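Local atomic coordinates of jacalin-type lectin domain-containing protein (Musa acuminata, PDB entry 7KMU), a protein that probably binds mannose-containing glycans as a mannose-specific jacalin-related lectin with antiviral and mitogenic activity. Residues A4-T9 with E17-P22; D27-N32 with R99-F104; G34-A39 with V81-L86; E41-R46 with T50-Y55; F125-A128 with D133-G136. One frame throughout, in Å; residues are numbered along the deposited sequence. Where two conformers were deposited one is given.

Interaction 1. Residues A4-T9 with E17-P22; sequences AIKVGT and EWDMGP
Lys6 and Asp19 reach toward each other from opposite directions and meet in a salt bridge, with NZ of Lys6 3.1 Å from OD2 of Asp19. The ammonium group does not approach along the rim of the carboxylate but from above its plane, 47° out of it. The lysine chain turns at its third torsion (75°), which swings CE and NZ over to the acid. The well-packed part of the contact is the inner side of this pair. On this side Lys6 rests on Tyr138 and makes a cation-pi contact with Phe125, while OD1 of Asp19 accepts from the hydroxyl of Tyr138. The same OD1 takes the backbone N of Gly21 at 3.0 Å, closing an Asx turn. The outer side is loose and wet: one water accepts from NZ of Lys6 at 2.8 Å and donates to OD2 of Asp19 at 2.7 Å, bridging the ion pair a second time. Only 89 Å² is buried between the segments, because strands 5-11 and 16-19 are, within this chain, the outermost strands of a four-stranded sheet and the bridge spans the two strands between them. On the far side of 5-11, Lys6 and Val7 form an antiparallel ladder with a strand of the second subunit, so the sheet continues across the dimer interface. Asp19 thus collects a lysine, a tyrosine hydroxyl, a backbone N-H and a water, a set of donors that should favour its charged form and limit rotation of the carboxylate.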
# COMPACT_ATOMS: atom_id res chain seq x y z
N ALA B 4 10.21 3.69 12.19
CA ALA B 4 9.69 2.62 11.31
C ALA B 4 8.64 3.14 10.34
O ALA B 4 8.00 4.17 10.58
CB ALA B 4 9.08 1.49 12.14
N ILE B 5 8.46 2.42 9.23
CA ILE B 5 7.43 2.71 8.25
C ILE B 5 6.56 1.45 8.18
O ILE B 5 7.05 0.38 7.81
CB ILE B 5 7.98 3.13 6.85
CG1 ILE B 5 8.73 4.48 6.96
CG2 ILE B 5 6.82 3.19 5.84
CD1 ILE B 5 9.40 4.96 5.72
N LYS B 6 5.29 1.58 8.57
CA LYS B 6 4.34 0.48 8.59
C LYS B 6 3.15 0.82 7.73
O LYS B 6 2.55 1.87 7.92
CB LYS B 6 3.85 0.19 10.02
CG LYS B 6 4.94 -0.42 10.90
CD LYS B 6 4.51 -0.48 12.37
CE LYS B 6 3.50 -1.58 12.64
NZ LYS B 6 3.10 -1.63 14.09
N VAL B 7 2.82 -0.06 6.77
CA VAL B 7 1.67 0.13 5.90
C VAL B 7 0.69 -1.00 6.11
O VAL B 7 1.08 -2.16 6.24
CB VAL B 7 2.01 0.38 4.41
CG1 VAL B 7 2.81 1.67 4.25
CG2 VAL B 7 2.76 -0.79 3.78
N GLY B 8 -0.58 -0.65 6.20
CA GLY B 8 -1.64 -1.58 6.51
C GLY B 8 -2.39 -1.10 7.74
O GLY B 8 -2.18 0.04 8.18
N THR B 9 -3.28 -1.93 8.32
CA THR B 9 -3.57 -3.27 7.82
C THR B 9 -4.64 -3.26 6.74
O THR B 9 -5.38 -2.29 6.57
CB THR B 9 -4.10 -4.17 8.97
OG1 THR B 9 -5.28 -3.58 9.52
CG2 THR B 9 -3.08 -4.40 10.09
N GLU B 17 -4.23 -8.59 17.93
CA GLU B 17 -3.10 -7.95 17.26
C GLU B 17 -1.82 -8.76 17.41
O GLU B 17 -1.55 -9.34 18.46
CB GLU B 17 -2.87 -6.54 17.84
CG GLU B 17 -3.98 -5.56 17.50
CD GLU B 17 -3.77 -4.16 18.04
OE1 GLU B 17 -2.96 -3.41 17.44
OE2 GLU B 17 -4.40 -3.81 19.05
N TRP B 18 -1.02 -8.79 16.33
CA TRP B 18 0.32 -9.37 16.33
C TRP B 18 1.25 -8.44 15.57
O TRP B 18 0.82 -7.67 14.71
CB TRP B 18 0.35 -10.79 15.77
CG TRP B 18 -0.16 -10.94 14.37
CD1 TRP B 18 -1.44 -11.23 14.00
CD2 TRP B 18 0.62 -10.91 13.16
NE1 TRP B 18 -1.51 -11.38 12.64
CE2 TRP B 18 -0.27 -11.20 12.09
CE3 TRP B 18 1.97 -10.69 12.87
CZ2 TRP B 18 0.15 -11.23 10.76
CZ3 TRP B 18 2.40 -10.76 11.55
CH2 TRP B 18 1.49 -11.06 10.51
N ASP B 19 2.53 -8.51 15.91
CA ASP B 19 3.53 -7.63 15.33
C ASP B 19 4.91 -8.25 15.48
O ASP B 19 5.42 -8.42 16.59
CB ASP B 19 3.46 -6.25 16.02
CG ASP B 19 4.27 -5.15 15.38
OD1 ASP B 19 5.08 -5.44 14.49
OD2 ASP B 19 4.11 -3.98 15.79
N MET B 20 5.49 -8.62 14.34
CA MET B 20 6.81 -9.25 14.25
C MET B 20 7.92 -8.21 14.45
O MET B 20 9.04 -8.56 14.84
CB MET B 20 6.90 -9.81 12.81
CG MET B 20 8.02 -10.70 12.54
SD MET B 20 8.25 -10.71 10.73
CE MET B 20 9.88 -10.03 10.68
N GLY B 21 7.62 -6.95 14.12
CA GLY B 21 8.60 -5.88 14.07
C GLY B 21 9.41 -5.96 12.77
O GLY B 21 9.26 -6.91 11.99
N PRO B 22 10.28 -4.97 12.50
CA PRO B 22 11.11 -5.04 11.29
C PRO B 22 12.30 -5.97 11.53
O PRO B 22 12.79 -6.07 12.65
CB PRO B 22 11.57 -3.59 11.12
CG PRO B 22 11.60 -3.03 12.49
CD PRO B 22 10.57 -3.78 13.31
O HOH W 1 4.91 -1.42 16.24

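Interaction 2. Residues D27-N32 with R99-F104; sequences DSVKIN and RTFGPF. With EDO (1,2-ethanediol), chain F.
With CG trans to its own backbone N (chi1 -180°), Phe101 sends its ring across to Val29 and Ile31, and chi1 of -70° in Ile31 brings CG1 and CD1 to that ring while CG2 turns to Phe104. The closest apolar approach is CD1 of Ile31 to CE2 of Phe101, 3.7 Å, where the two side chains slide past one another. Val29 touches the same ring carbon with CG1 at 4.0 Å and brings its carbonyl O within 3.7 Å of CZ. CG2 of Ile31 sits 4.0 Å from CD2 of Phe104. The two phenylalanines brace each other: CE2 of Phe104 lies 3.5 Å above the plane of Phe101, over the ring centre. Between them the backbone passes through Gly102 and a cis peptide to Pro103, with the CA of Gly102 against a face of the Phe104 ring. Strands 27-32 and 100-104 run 15° apart with axes 9.1 Å from each other; they belong to two different sheets of the beta-prism fold and meet through side chains in its interior, where Ile40, Ile65 and Leu92 add to the packing. Phe104 also stacks on His63. Lys30 points away from 99-104, and its CB borders a 1,2-ethanediol whose O2 is hydrogen-bonded to OG of Ser28 at 2.7 Å. At the start of the segment, Asp27 and Ser28 both face Thr43 in a classic beta bulge.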
# COMPACT_ATOMS: atom_id res chain seq x y z
N ASP B 27 14.41 -14.73 6.69
CA ASP B 27 15.04 -15.98 6.27
C ASP B 27 14.10 -16.90 5.51
O ASP B 27 14.49 -17.51 4.51
CB ASP B 27 15.67 -16.69 7.48
CG ASP B 27 16.65 -15.79 8.20
OD1 ASP B 27 17.62 -15.33 7.56
OD2 ASP B 27 16.42 -15.50 9.39
N SER B 28 12.86 -17.02 6.00
CA SER B 28 11.87 -17.85 5.35
C SER B 28 10.46 -17.46 5.78
O SER B 28 10.27 -16.83 6.82
CB SER B 28 12.13 -19.33 5.63
OG SER B 28 12.12 -19.59 7.02
N VAL B 29 9.48 -17.82 4.94
CA VAL B 29 8.07 -17.57 5.23
C VAL B 29 7.31 -18.86 4.90
O VAL B 29 7.54 -19.44 3.85
CB VAL B 29 7.49 -16.36 4.42
CG1 VAL B 29 5.96 -16.25 4.59
CG2 VAL B 29 8.14 -15.05 4.85
N LYS B 30 6.37 -19.24 5.78
CA LYS B 30 5.48 -20.37 5.53
C LYS B 30 4.06 -19.85 5.61
O LYS B 30 3.70 -19.21 6.60
CB LYS B 30 5.72 -21.49 6.54
CG LYS B 30 4.83 -22.73 6.31
CD LYS B 30 5.11 -23.83 7.35
CE LYS B 30 4.38 -23.63 8.66
NZ LYS B 30 4.69 -24.71 9.63
N ILE B 31 3.25 -20.11 4.57
CA ILE B 31 1.85 -19.72 4.58
C ILE B 31 1.02 -20.99 4.57
O ILE B 31 1.29 -21.87 3.75
CB ILE B 31 1.48 -18.80 3.37
CG1 ILE B 31 2.14 -17.41 3.53
CG2 ILE B 31 -0.05 -18.68 3.15
CD1 ILE B 31 2.06 -16.46 2.27
N ASN B 32 0.02 -21.09 5.45
CA ASN B 32 -0.94 -22.19 5.46
C ASN B 32 -2.23 -21.65 4.90
O ASN B 32 -2.72 -20.60 5.35
CB ASN B 32 -1.16 -22.77 6.85
CG ASN B 32 -0.07 -23.71 7.27
OD1 ASN B 32 1.07 -23.31 7.50
ND2 ASN B 32 -0.39 -25.00 7.35
N ARG B 99 11.35 -14.35 -7.47
CA ARG B 99 10.30 -15.36 -7.53
C ARG B 99 8.95 -14.85 -7.05
O ARG B 99 8.88 -13.87 -6.30
CB ARG B 99 10.69 -16.52 -6.59
CG ARG B 99 12.00 -17.24 -6.95
CD ARG B 99 12.28 -18.37 -6.01
NE ARG B 99 12.87 -17.95 -4.73
CZ ARG B 99 13.08 -18.79 -3.72
NH1 ARG B 99 12.70 -20.05 -3.80
NH2 ARG B 99 13.62 -18.35 -2.60
N THR B 100 7.88 -15.57 -7.42
CA THR B 100 6.53 -15.30 -6.92
C THR B 100 6.15 -16.45 -5.99
O THR B 100 6.23 -17.61 -6.38
CB THR B 100 5.52 -15.16 -8.06
OG1 THR B 100 5.92 -14.05 -8.88
CG2 THR B 100 4.09 -14.92 -7.54
N PHE B 101 5.76 -16.12 -4.76
CA PHE B 101 5.34 -17.07 -3.73
C PHE B 101 3.83 -16.93 -3.60
O PHE B 101 3.31 -15.97 -3.03
CB PHE B 101 6.08 -16.78 -2.40
CG PHE B 101 5.75 -17.68 -1.24
CD1 PHE B 101 5.88 -19.06 -1.35
CD2 PHE B 101 5.41 -17.15 -0.00
CE1 PHE B 101 5.62 -19.90 -0.25
CE2 PHE B 101 5.17 -17.98 1.10
CZ PHE B 101 5.26 -19.35 0.96
N GLY B 102 3.13 -17.87 -4.20
CA GLY B 102 1.69 -17.84 -4.26
C GLY B 102 1.18 -17.64 -5.68
O GLY B 102 1.94 -17.80 -6.64
N PRO B 103 -0.10 -17.32 -5.85
CA PRO B 103 -1.10 -17.04 -4.81
C PRO B 103 -1.55 -18.26 -4.03
O PRO B 103 -1.60 -19.37 -4.56
CB PRO B 103 -2.28 -16.44 -5.60
CG PRO B 103 -2.15 -17.07 -6.97
CD PRO B 103 -0.67 -17.14 -7.21
N PHE B 104 -1.88 -18.05 -2.76
CA PHE B 104 -2.45 -19.07 -1.88
C PHE B 104 -3.82 -18.61 -1.46
O PHE B 104 -4.07 -17.40 -1.35
CB PHE B 104 -1.56 -19.33 -0.66
CG PHE B 104 -0.16 -19.70 -1.07
CD1 PHE B 104 0.08 -20.83 -1.84
CD2 PHE B 104 0.92 -18.89 -0.72
CE1 PHE B 104 1.37 -21.14 -2.26
CE2 PHE B 104 2.21 -19.22 -1.11
CZ PHE B 104 2.43 -20.35 -1.88
C1 EDO F . 9.09 -19.93 8.24
O1 EDO F . 9.23 -20.26 9.59
C2 EDO F . 9.23 -21.23 7.42
O2 EDO F . 10.56 -21.74 7.49

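Interaction 3. Residues G34-A39 with V81-L86; sequences GDIIDA and VDYFGL
Asp35 comes first, crossing Tyr83 at about a right angle: the phenol OH donates to OD2 of Asp35 at 3.2 Å, meeting the oxygen on its anti side and only 16° out of the carboxylate plane. CB of Asp35 lies 3.8 Å from CE1 of Tyr83, so the acid lines the ring edge as well as binding its hydroxyl. Ile36 follows and covers one face. Its chi1 of 51° sets CG1 between backbone N and carbonyl carbon, over the ring centre, in a CH-pi contact 3.9 Å from the centroid of Tyr83. CG2 spreads over CD1 of Tyr83 at 3.7 Å and touches CG2 of Val81 at 4.1 Å. The opposite face of the tyrosine carries CD2 of Phe84, and Tyr107 adds an edge-to-face ring. Tyr83 itself opens a type I' turn to Leu86, braced by Asp82 OD1 accepting from Gly85 N. Beyond Ile36 the chain enters strand 37-46, where Asp38 and Ala39 both face Asn32 in a classic bulge. Residues Gly34 to Asp38 spell the GXXXD signature of jacalin-related lectins, so this meeting of the 34-36 loop with the end of strand 73-83 is consistent with a sugar-binding end of the beta-prism.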
# COMPACT_ATOMS: atom_id res chain seq x y z
N GLY B 34 -6.12 -22.80 2.64
CA GLY B 34 -7.09 -23.71 2.03
C GLY B 34 -8.04 -22.83 1.26
O GLY B 34 -7.63 -22.17 0.29
N ASP B 35 -9.28 -22.70 1.74
CA ASP B 35 -10.22 -21.74 1.17
C ASP B 35 -9.66 -20.32 1.40
O ASP B 35 -9.83 -19.44 0.57
CB ASP B 35 -11.58 -21.79 1.90
CG ASP B 35 -12.46 -23.00 1.63
OD1 ASP B 35 -12.26 -23.66 0.60
OD2 ASP B 35 -13.37 -23.25 2.45
N ILE B 36 -9.05 -20.10 2.59
CA ILE B 36 -8.57 -18.78 2.99
C ILE B 36 -7.15 -18.87 3.57
O ILE B 36 -6.54 -19.95 3.51
CB ILE B 36 -9.60 -18.12 3.98
CG1 ILE B 36 -9.97 -19.06 5.16
CG2 ILE B 36 -10.88 -17.72 3.24
CD1 ILE B 36 -8.86 -19.28 6.24
N ILE B 37 -6.61 -17.76 4.13
CA ILE B 37 -5.28 -17.77 4.74
C ILE B 37 -5.40 -18.11 6.22
O ILE B 37 -5.87 -17.29 7.02
CB ILE B 37 -4.54 -16.43 4.50
CG1 ILE B 37 -4.48 -16.08 2.99
CG2 ILE B 37 -3.14 -16.50 5.11
CD1 ILE B 37 -3.82 -17.20 2.06
N ASP B 38 -5.01 -19.33 6.58
CA ASP B 38 -5.09 -19.81 7.96
C ASP B 38 -3.98 -19.26 8.83
O ASP B 38 -4.21 -18.93 9.99
CB ASP B 38 -4.98 -21.33 7.97
CG ASP B 38 -6.18 -22.00 7.34
OD1 ASP B 38 -6.16 -22.20 6.10
OD2 ASP B 38 -7.15 -22.28 8.07
N ALA B 39 -2.76 -19.19 8.28
CA ALA B 39 -1.62 -18.79 9.08
C ALA B 39 -0.45 -18.30 8.26
O ALA B 39 -0.30 -18.64 7.07
CB ALA B 39 -1.17 -19.97 9.94
N VAL B 81 -11.78 -10.82 2.28
CA VAL B 81 -12.98 -11.57 1.92
C VAL B 81 -13.94 -11.79 3.05
O VAL B 81 -13.58 -11.68 4.23
CB VAL B 81 -12.58 -12.96 1.32
CG1 VAL B 81 -11.49 -12.83 0.27
CG2 VAL B 81 -12.15 -13.96 2.42
N ASP B 82 -15.17 -12.18 2.67
CA ASP B 82 -16.20 -12.57 3.63
C ASP B 82 -16.13 -14.10 3.69
O ASP B 82 -16.26 -14.76 2.66
CB ASP B 82 -17.59 -12.10 3.19
CG ASP B 82 -18.66 -12.41 4.22
OD1 ASP B 82 -19.15 -13.56 4.25
OD2 ASP B 82 -18.99 -11.50 5.02
N TYR B 83 -15.86 -14.66 4.88
CA TYR B 83 -15.76 -16.10 5.07
C TYR B 83 -16.69 -16.46 6.21
O TYR B 83 -16.36 -16.22 7.37
CB TYR B 83 -14.31 -16.51 5.40
CG TYR B 83 -14.08 -18.00 5.43
CD1 TYR B 83 -14.26 -18.77 4.28
CD2 TYR B 83 -13.62 -18.63 6.58
CE1 TYR B 83 -14.00 -20.14 4.29
CE2 TYR B 83 -13.37 -20.00 6.60
CZ TYR B 83 -13.57 -20.75 5.45
OH TYR B 83 -13.32 -22.11 5.45
N PHE B 84 -17.89 -16.98 5.87
CA PHE B 84 -18.93 -17.28 6.87
C PHE B 84 -19.23 -16.06 7.78
O PHE B 84 -19.36 -16.20 8.99
CB PHE B 84 -18.57 -18.54 7.71
CG PHE B 84 -18.50 -19.82 6.91
CD1 PHE B 84 -19.66 -20.53 6.62
CD2 PHE B 84 -17.29 -20.31 6.46
CE1 PHE B 84 -19.60 -21.72 5.88
CE2 PHE B 84 -17.23 -21.50 5.72
CZ PHE B 84 -18.39 -22.20 5.44
N GLY B 85 -19.30 -14.87 7.19
CA GLY B 85 -19.56 -13.67 7.98
C GLY B 85 -18.35 -12.99 8.60
O GLY B 85 -18.47 -11.83 8.99
N LEU B 86 -17.19 -13.69 8.71
CA LEU B 86 -15.95 -13.06 9.19
C LEU B 86 -15.35 -12.29 8.02
O LEU B 86 -15.54 -12.70 6.87
CB LEU B 86 -14.91 -14.11 9.63
CG LEU B 86 -15.24 -15.01 10.82
CD1 LEU B 86 -14.15 -16.04 11.02
CD2 LEU B 86 -15.42 -14.20 12.09

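Interaction 4. Residues E41-R46 with T50-Y55; sequences EITFTR and TETQHY. With EDO (1,2-ethanediol), chain F.
Ile42 with Gln53 and Phe44 with Glu51 are the hydrogen-bonded pairs of an antiparallel ladder whose strands run at 153°. On one face, OG1 of Thr43 and OG1 of Thr52 share a hydrogen bond at 2.8 Å. A 1,2-ethanediol sits beside them and donates through O1 to OE1 of Glu41 at 2.8 Å. OE2 of Glu41 comes to the edge of the His54 ring, 3.4 Å from CD2. Thr45 turns its hydroxyl to Asp27 on strand 25-33, next to OG1 of Thr50. On the other face, Phe44 and Glu51 both put CG between backbone N and carbonyl carbon (chi1 60° and 65°), so ring and acid lie side by side, CZ of Phe44 3.5 Å from CG of Glu51. The guanidinium of Arg46 lies with one face against CE2 of Phe44; water links its NH2 to OE2 of Glu51, while NH1 is held by the carbonyls of Met20 and Pro22. CD1 of Ile42 meets the edge of Tyr55, 3.8 Å from CE2. The pair is a classic beta hairpin, with 49-56 as an edge strand, within this chain, of one of the three sheets of a beta-prism.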
# COMPACT_ATOMS: atom_id res chain seq x y z
N GLU B 41 3.84 -17.86 9.05
CA GLU B 41 4.94 -18.10 9.97
C GLU B 41 6.19 -17.51 9.34
O GLU B 41 6.45 -17.75 8.16
CB GLU B 41 5.09 -19.60 10.23
CG GLU B 41 6.17 -19.94 11.23
CD GLU B 41 6.38 -21.44 11.36
OE1 GLU B 41 7.30 -21.97 10.71
OE2 GLU B 41 5.60 -22.08 12.11
N ILE B 42 6.95 -16.70 10.09
CA ILE B 42 8.14 -16.05 9.55
C ILE B 42 9.35 -16.40 10.39
O ILE B 42 9.28 -16.33 11.62
CB ILE B 42 7.99 -14.49 9.46
CG1 ILE B 42 6.67 -14.05 8.77
CG2 ILE B 42 9.19 -13.85 8.77
CD1 ILE B 42 5.57 -13.65 9.76
N THR B 43 10.44 -16.78 9.73
CA THR B 43 11.73 -16.98 10.38
C THR B 43 12.56 -15.78 9.94
O THR B 43 12.71 -15.51 8.74
CB THR B 43 12.36 -18.32 10.02
OG1 THR B 43 11.55 -19.36 10.56
CG2 THR B 43 13.78 -18.47 10.60
N PHE B 44 13.08 -15.03 10.90
CA PHE B 44 13.82 -13.82 10.62
C PHE B 44 14.97 -13.62 11.57
O PHE B 44 14.97 -14.18 12.67
CB PHE B 44 12.86 -12.62 10.67
CG PHE B 44 12.20 -12.43 12.02
CD1 PHE B 44 11.01 -13.09 12.33
CD2 PHE B 44 12.75 -11.58 12.97
CE1 PHE B 44 10.42 -12.94 13.58
CE2 PHE B 44 12.16 -11.43 14.22
CZ PHE B 44 10.98 -12.09 14.51
N THR B 45 15.91 -12.77 11.17
CA THR B 45 17.12 -12.47 11.93
C THR B 45 17.21 -10.99 12.26
O THR B 45 16.98 -10.14 11.40
CB THR B 45 18.34 -12.99 11.19
OG1 THR B 45 18.21 -14.40 11.01
CG2 THR B 45 19.65 -12.72 11.96
N ARG B 46 17.57 -10.69 13.51
CA ARG B 46 17.66 -9.34 14.03
C ARG B 46 18.58 -9.40 15.27
O ARG B 46 18.39 -10.28 16.10
CB ARG B 46 16.22 -8.92 14.43
CG ARG B 46 16.01 -7.55 15.03
CD ARG B 46 14.53 -7.18 15.04
NE ARG B 46 13.68 -7.98 15.94
CZ ARG B 46 12.39 -8.22 15.72
NH1 ARG B 46 11.81 -7.79 14.60
NH2 ARG B 46 11.68 -8.92 16.59
N THR B 50 18.11 -15.43 15.40
CA THR B 50 17.16 -15.92 14.40
C THR B 50 16.01 -16.56 15.16
O THR B 50 16.22 -17.40 16.05
CB THR B 50 17.82 -16.91 13.44
OG1 THR B 50 18.94 -16.29 12.80
CG2 THR B 50 16.86 -17.44 12.38
N GLU B 51 14.78 -16.15 14.85
CA GLU B 51 13.63 -16.73 15.53
C GLU B 51 12.49 -16.97 14.56
O GLU B 51 12.50 -16.41 13.47
CB GLU B 51 13.19 -15.89 16.73
CG GLU B 51 12.66 -14.51 16.43
CD GLU B 51 12.44 -13.67 17.67
OE1 GLU B 51 11.57 -14.03 18.49
OE2 GLU B 51 13.14 -12.64 17.82
N THR B 52 11.54 -17.82 14.97
CA THR B 52 10.37 -18.19 14.20
C THR B 52 9.14 -17.77 14.95
O THR B 52 8.99 -18.07 16.15
CB THR B 52 10.38 -19.70 13.90
OG1 THR B 52 11.59 -20.05 13.23
CG2 THR B 52 9.21 -20.14 13.04
N GLN B 53 8.25 -17.05 14.27
CA GLN B 53 7.00 -16.64 14.88
C GLN B 53 5.86 -17.09 13.99
O GLN B 53 5.89 -16.83 12.78
CB GLN B 53 6.95 -15.12 15.08
CG GLN B 53 7.92 -14.58 16.13
CD GLN B 53 7.52 -14.88 17.57
OE1 GLN B 53 6.39 -15.29 17.88
NE2 GLN B 53 8.45 -14.65 18.49
N HIS B 54 4.85 -17.73 14.59
CA HIS B 54 3.65 -18.24 13.92
C HIS B 54 2.45 -17.42 14.34
O HIS B 54 2.23 -17.19 15.53
CB HIS B 54 3.43 -19.72 14.30
CG HIS B 54 2.30 -20.39 13.58
ND1 HIS B 54 0.98 -20.22 13.97
CD2 HIS B 54 2.34 -21.25 12.54
CE1 HIS B 54 0.26 -20.97 13.15
NE2 HIS B 54 1.04 -21.60 12.27
N TYR B 55 1.65 -16.99 13.35
CA TYR B 55 0.44 -16.21 13.56
C TYR B 55 -0.72 -16.91 12.85
O TYR B 55 -0.53 -17.42 11.75
CB TYR B 55 0.63 -14.78 13.03
CG TYR B 55 1.88 -14.13 13.59
CD1 TYR B 55 1.93 -13.70 14.91
CD2 TYR B 55 3.03 -14.00 12.81
CE1 TYR B 55 3.09 -13.13 15.44
CE2 TYR B 55 4.19 -13.42 13.33
CZ TYR B 55 4.21 -12.99 14.65
OH TYR B 55 5.34 -12.40 15.17
C1 EDO F . 9.09 -19.93 8.24
O1 EDO F . 9.23 -20.26 9.59
C2 EDO F . 9.23 -21.23 7.42
O2 EDO F . 10.56 -21.74 7.49
O HOH W 2 12.24 -10.29 18.90

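Interaction 5. Residues F125-A128 with D133-G136; sequences FGRA and DAIG. With EDO (1,2-ethanediol), chain E.
Asp133 meets Arg127 and Ala128. Its backbone N makes a weak bond to the carbonyl O of Arg127 at 3.0 Å, its CB packs on CB of Arg127, and OD1 passes 3.3 Å from CA of Ala128. Both carboxylate oxygens are taken by one 1,2-ethanediol, probably from the crystallisation liquor: O1 of the diol donates to OD1 at 2.7 Å and O2 to OD2 at 2.8 Å. Phe131 N binds the same diol. Ala134 then shares the carbonyl of Arg127, its N lying 3.2 Å from that O, so Asp133 and Ala134 together face one residue in a classic beta bulge. The O of Ala134 accepts from N of Arg127 and from a CA-H of Gly126, while its CB lies beside CB of Arg127, whose guanidinium leads off to the carbonyl of Gly14. Ile135 stands opposite Gly126 and turns its side chain toward Ile89 and Leu92. Gly136 ends the walk with a pair of bonds to Phe125; its N is 2.7 Å from the O of Phe125, though bent to 134°. Over Gly136 lies the aromatic ring, brought back across the ladder by chi1 of 64°, with CA of Gly136 3.9 Å from the centroid of Phe125 in a CH-pi contact. Asp133, in the bulge and last residue of a GXXXD motif, accepts from both diol hydroxyls through its two oxygens, which is consistent with the way jacalin-related lectins hold two hydroxyls of mannose.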
# COMPACT_ATOMS: atom_id res chain seq x y z
N PHE B 125 2.90 -7.34 10.36
CA PHE B 125 2.05 -7.17 11.53
C PHE B 125 0.62 -7.43 11.08
O PHE B 125 0.37 -7.54 9.87
CB PHE B 125 2.21 -5.76 12.16
CG PHE B 125 1.76 -4.61 11.29
CD1 PHE B 125 2.57 -4.14 10.26
CD2 PHE B 125 0.55 -3.98 11.52
CE1 PHE B 125 2.16 -3.07 9.46
CE2 PHE B 125 0.14 -2.91 10.72
CZ PHE B 125 0.95 -2.46 9.69
N GLY B 126 -0.31 -7.55 12.01
CA GLY B 126 -1.70 -7.78 11.62
C GLY B 126 -2.57 -8.21 12.76
O GLY B 126 -2.30 -7.86 13.91
N ARG B 127 -3.63 -8.96 12.43
CA ARG B 127 -4.57 -9.51 13.41
C ARG B 127 -4.76 -10.99 13.06
O ARG B 127 -4.70 -11.35 11.88
CB ARG B 127 -5.91 -8.78 13.35
CG ARG B 127 -5.81 -7.28 13.68
CD ARG B 127 -7.18 -6.63 13.80
NE ARG B 127 -7.88 -7.04 15.02
CZ ARG B 127 -7.88 -6.33 16.15
NH1 ARG B 127 -7.23 -5.18 16.23
NH2 ARG B 127 -8.56 -6.77 17.21
N ALA B 128 -4.96 -11.84 14.07
CA ALA B 128 -5.13 -13.27 13.82
C ALA B 128 -5.86 -13.94 14.95
O ALA B 128 -5.78 -13.47 16.09
CB ALA B 128 -3.78 -13.95 13.64
N ASP B 133 -6.83 -12.55 10.10
CA ASP B 133 -7.88 -11.54 9.94
C ASP B 133 -7.38 -10.35 9.14
O ASP B 133 -8.14 -9.77 8.37
CB ASP B 133 -8.33 -11.04 11.32
CG ASP B 133 -8.98 -12.13 12.15
OD1 ASP B 133 -8.25 -12.98 12.69
OD2 ASP B 133 -10.23 -12.14 12.23
N ALA B 134 -6.13 -9.93 9.40
CA ALA B 134 -5.58 -8.73 8.78
C ALA B 134 -4.07 -8.80 8.70
O ALA B 134 -3.43 -9.51 9.49
CB ALA B 134 -5.99 -7.50 9.59
N ILE B 135 -3.50 -8.07 7.75
CA ILE B 135 -2.06 -8.09 7.55
C ILE B 135 -1.55 -6.71 7.12
O ILE B 135 -2.29 -5.93 6.53
CB ILE B 135 -1.68 -9.22 6.55
CG1 ILE B 135 -0.16 -9.55 6.59
CG2 ILE B 135 -2.20 -8.94 5.11
CD1 ILE B 135 0.21 -10.97 5.98
N GLY B 136 -0.30 -6.45 7.45
CA GLY B 136 0.40 -5.23 7.10
C GLY B 136 1.88 -5.52 7.02
O GLY B 136 2.34 -6.61 7.43
C1 EDO E . -10.67 -15.47 12.79
O1 EDO E . -9.26 -15.46 13.00
C2 EDO E . -11.45 -15.05 14.06
O2 EDO E . -11.21 -13.69 14.37

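How the interactions relate
From the N terminus, interaction 1 closes a short loop between the outermost strands of the first sheet before any other contact opens. Interaction 2 then closes the longest loop, from 27-32 to 99-104, joining two further sheets. Nested within it is interaction 3, and the hairpin of interaction 4 is nested in turn inside interaction 3, both using strand 37-46. Interaction 5 closes its own hairpin near the C terminus and returns to the first sheet, where Trp18 pairs with Gly126. None of the loops cross. Arg46 of interaction 4 bonds to Met20 and Pro22 of interaction 1, and Asn32 of interaction 2 pairs with Asp38 and Ala39 of interaction 3.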